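Local coordinates for protein SAHS1 (Ramazzottius varieornatus, PDB 5XN9) that is secreted and acts as a molecular shield against desiccation, built on a fatty-acid-binding-protein fold that probably binds lipid, at residues 6-11 and 93-98. Sequence-based numbering, arbitrary orientation.
Sequences KSWMGK and GNLKAE. With ZN (zinc ion), chain D; EDO (1,2-ethanediol), chain G.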
ATOM      1  N   LYS A   6       5.524  -6.080  14.752  1.00 28.91           N
ATOM      2  CA  LYS A   6       6.005  -6.409  13.419  1.00 27.10           C
ATOM      3  C   LYS A   6       6.734  -5.190  12.883  1.00 27.24           C
ATOM      4  O   LYS A   6       6.362  -4.057  13.187  1.00 28.63           O
ATOM      5  CB  LYS A   6       4.834  -6.700  12.467  1.00 28.54           C
ATOM      6  CG  LYS A   6       3.831  -7.726  12.979  1.00 28.41           C
ATOM      7  CD  LYS A   6       4.393  -9.123  12.888  1.00 30.93           C
ATOM      8  CE  LYS A   6       3.340 -10.172  13.230  1.00 31.94           C
ATOM      9  NZ  LYS A   6       3.886 -11.544  13.049  1.00 34.60           N
ATOM     10  N   SER A   7       7.761  -5.424  12.061  1.00 27.43           N
ATOM     11  CA  SER A   7       8.591  -4.312  11.603  1.00 28.09           C
ATOM     12  C   SER A   7       7.804  -3.325  10.751  1.00 25.42           C
ATOM     13  O   SER A   7       8.131  -2.133  10.730  1.00 28.05           O
ATOM     14  CB  SER A   7       9.811  -4.821  10.840  1.00 31.54           C
ATOM     15  OG  SER A   7       9.423  -5.505   9.667  1.00 35.76           O
ATOM     16  N   TRP A   8       6.776  -3.797  10.041  1.00 23.83           N
ATOM     17  CA  TRP A   8       5.994  -2.946   9.155  1.00 22.79           C
ATOM     18  C   TRP A   8       4.886  -2.183   9.870  1.00 21.20           C
ATOM     19  O   TRP A   8       4.236  -1.336   9.243  1.00 22.41           O
ATOM     20  CB  TRP A   8       5.420  -3.767   7.994  1.00 23.50           C
ATOM     21  CG  TRP A   8       4.997  -5.167   8.367  1.00 22.83           C
ATOM     22  CD1 TRP A   8       5.742  -6.309   8.229  1.00 24.57           C
ATOM     23  CD2 TRP A   8       3.731  -5.576   8.912  1.00 22.79           C
ATOM     24  NE1 TRP A   8       5.023  -7.400   8.657  1.00 24.95           N
ATOM     25  CE2 TRP A   8       3.787  -6.981   9.085  1.00 24.13           C
ATOM     26  CE3 TRP A   8       2.562  -4.895   9.273  1.00 21.82           C
ATOM     27  CZ2 TRP A   8       2.713  -7.716   9.596  1.00 23.10           C
ATOM     28  CZ3 TRP A   8       1.493  -5.627   9.791  1.00 21.33           C
ATOM     29  CH2 TRP A   8       1.580  -7.027   9.947  1.00 22.83           C
ATOM     30  N   MET A   9       4.643  -2.460  11.148  1.00 22.44           N
ATOM     31  CA  MET A   9       3.691  -1.652  11.895  1.00 22.18           C
ATOM     32  C   MET A   9       4.290  -0.284  12.189  1.00 23.05           C
ATOM     33  O   MET A   9       5.503  -0.141  12.387  1.00 26.67           O
ATOM     34  CB  MET A   9       3.309  -2.353  13.201  1.00 23.19           C
ATOM     35  CG  MET A   9       2.516  -3.623  12.965  1.00 23.72           C
ATOM     36  SD  MET A   9       2.346  -4.680  14.417  1.00 24.60           S
ATOM     37  CE  MET A   9       1.286  -3.656  15.435  1.00 26.00           C
ATOM     38  N   GLY A  10       3.438   0.724  12.201  1.00 21.70           N
ATOM     39  CA  GLY A  10       3.859   2.059  12.553  1.00 22.27           C
ATOM     40  C   GLY A  10       3.235   3.087  11.636  1.00 21.55           C
ATOM     41  O   GLY A  10       2.301   2.802  10.887  1.00 21.54           O
ATOM     42  N   LYS A  11       3.766   4.304  11.717  1.00 22.91           N
ATOM     43  CA  LYS A  11       3.309   5.439  10.929  1.00 23.34           C
ATOM     44  C   LYS A  11       4.417   5.802   9.954  1.00 23.70           C
ATOM     45  O   LYS A  11       5.525   6.151  10.375  1.00 26.03           O
ATOM     46  CB  LYS A  11       3.006   6.628  11.836  1.00 27.93           C
ATOM     47  CG  LYS A  11       1.925   6.359  12.848  1.00 34.86           C
ATOM     48  CD  LYS A  11       1.559   7.650  13.570  1.00 42.67           C
ATOM     49  CE  LYS A  11       0.610   7.376  14.704  1.00 49.71           C
ATOM     50  NZ  LYS A  11       1.258   6.463  15.676  1.00 53.60           N
ATOM     51  N   GLY A  93       9.483 -11.493   7.721  1.00 40.22           N
ATOM     52  CA  GLY A  93       9.380 -10.198   8.355  1.00 38.04           C
ATOM     53  C   GLY A  93       8.715  -9.114   7.539  1.00 36.24           C
ATOM     54  O   GLY A  93       8.513  -8.007   8.053  1.00 37.20           O
ATOM     55  N   ASN A  94       8.353  -9.389   6.290  1.00 34.43           N
ATOM     56  CA  ASN A  94       7.752  -8.398   5.413  1.00 30.69           C
ATOM     57  C   ASN A  94       6.266  -8.670   5.229  1.00 29.07           C
ATOM     58  O   ASN A  94       5.769  -9.760   5.510  1.00 32.13           O
ATOM     59  CB  ASN A  94       8.452  -8.392   4.053  1.00 32.48           C
ATOM     60  CG  ASN A  94       9.929  -8.092   4.175  1.00 36.04           C
ATOM     61  OD1 ASN A  94      10.340  -7.336   5.054  1.00 37.37           O
ATOM     62  ND2 ASN A  94      10.738  -8.697   3.311  1.00 37.31           N
ATOM     63  N   LEU A  95       5.559  -7.651   4.753  1.00 24.88           N
ATOM     64  CA  LEU A  95       4.118  -7.716   4.541  1.00 22.56           C
ATOM     65  C   LEU A  95       3.850  -7.654   3.045  1.00 21.94           C
ATOM     66  O   LEU A  95       4.435  -6.824   2.343  1.00 23.62           O
ATOM     67  CB  LEU A  95       3.429  -6.541   5.237  1.00 21.80           C
ATOM     68  CG  LEU A  95       1.907  -6.455   5.127  1.00 20.12           C
ATOM     69  CD1 LEU A  95       1.226  -7.612   5.860  1.00 23.30           C
ATOM     70  CD2 LEU A  95       1.413  -5.114   5.653  1.00 22.07           C
ATOM     71  N   LYS A  96       2.983  -8.536   2.556  1.00 21.02           N
ATOM     72  CA  LYS A  96       2.608  -8.549   1.149  1.00 21.76           C
ATOM     73  C   LYS A  96       1.094  -8.483   1.031  1.00 21.31           C
ATOM     74  O   LYS A  96       0.378  -9.041   1.862  1.00 24.37           O
ATOM     75  CB  LYS A  96       3.117  -9.817   0.449  1.00 24.63           C
ATOM     76  CG  LYS A  96       4.628  -9.850   0.328  1.00 30.17           C
ATOM     77  CD  LYS A  96       5.117 -10.991  -0.545  1.00 38.53           C
ATOM     78  CE  LYS A  96       6.604 -10.836  -0.869  1.00 44.43           C
ATOM     79  NZ  LYS A  96       7.187 -12.095  -1.376  1.00 48.47           N
ATOM     80  N   ALA A  97       0.605  -7.783   0.011  1.00 21.66           N
ATOM     81  CA  ALA A  97      -0.814  -7.788  -0.315  1.00 21.04           C
ATOM     82  C   ALA A  97      -1.000  -8.262  -1.748  1.00 19.19           C
ATOM     83  O   ALA A  97      -0.326  -7.775  -2.674  1.00 21.02           O
ATOM     84  CB  ALA A  97      -1.465  -6.416  -0.127  1.00 24.26           C
ATOM     85  N   GLU A  98      -1.926  -9.197  -1.921  1.00 19.64           N
ATOM     86  CA  GLU A  98      -2.370  -9.667  -3.228  1.00 19.39           C
ATOM     87  C   GLU A  98      -3.688  -8.970  -3.542  1.00 19.88           C
ATOM     88  O   GLU A  98      -4.659  -9.120  -2.795  1.00 21.36           O
ATOM     89  CB  GLU A  98      -2.617 -11.174  -3.166  1.00 21.07           C
ATOM     90  CG  GLU A  98      -2.898 -11.800  -4.518  1.00 21.04           C
ATOM     91  CD  GLU A  98      -1.635 -12.056  -5.314  1.00 19.56           C
ATOM     92  OE1 GLU A  98      -0.526 -11.917  -4.755  1.00 19.27           O
ATOM     93  OE2 GLU A  98      -1.767 -12.409  -6.504  1.00 17.93           O
TER
HETATM   94 ZN    ZN D 202       0.004 -12.836  -7.286  1.00 16.78          ZN
HETATM   95  C1  EDO G 205      -1.168   6.536  17.843  1.00 64.49           C
HETATM   96  O1  EDO G 205      -1.960   7.627  17.357  1.00 65.22           O
HETATM   97  C2  EDO G 205       0.043   7.081  18.595  1.00 64.06           C
HETATM   98  O2  EDO G 205       1.065   6.078  18.640  1.00 63.36           O
HETATM   99  O   HOH W   1       8.127  -8.200  10.879  1.00 41.76           O
HETATM  100  O   HOH W   2       9.153  -5.296   6.810  1.00 44.87           O
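Trp8 and Leu95 meet in an apolar, CH-pi contact at one end of the beta-barrel of the fatty-acid-binding-protein fold, where the type I turn Lys6–Met9, leading into strand 10-19, passes by the start of strand 94-101. Trp8 packs between this N-terminal turn and the first residues of strand 94-101, and its indole has the largest share of the buried surface. Leu95 CB lies 3.6 Å from the centroid of the five-membered ring of Trp8, only 4° off its normal. With CG anti to the backbone N (chi1 -180°), the branches of Leu95 spread over the benzo ring: Leu95 CD2 lies 3.8 Å from Trp8 CE3 and Leu95 CD1 4.0 Å from Trp8 CZ2. Lys6 CB rests on the opposite face, so the indole is sandwiched; the lysine's NZ goes on to a salt bridge with Glu90. Ile45 and Tyr52 also touch the indole, and Trp8 O accepts a hydrogen bond from Trp12 NE1, which ties the turn to its own strand. Were Trp8 cut back to an alanine, Leu95 CB and both methyls would probably lose their flat partner and a gap would open between Lys6 and Leu95. Polar links skirt the ring: one water bridges Ser7 OG and Asn94 OD1, while another accepts from Ser7 N and donates to Gly93 O at 2.9 Å, the same carbonyl oxygen that lies at the indole edge, 3.3 Å from Trp8 CD1.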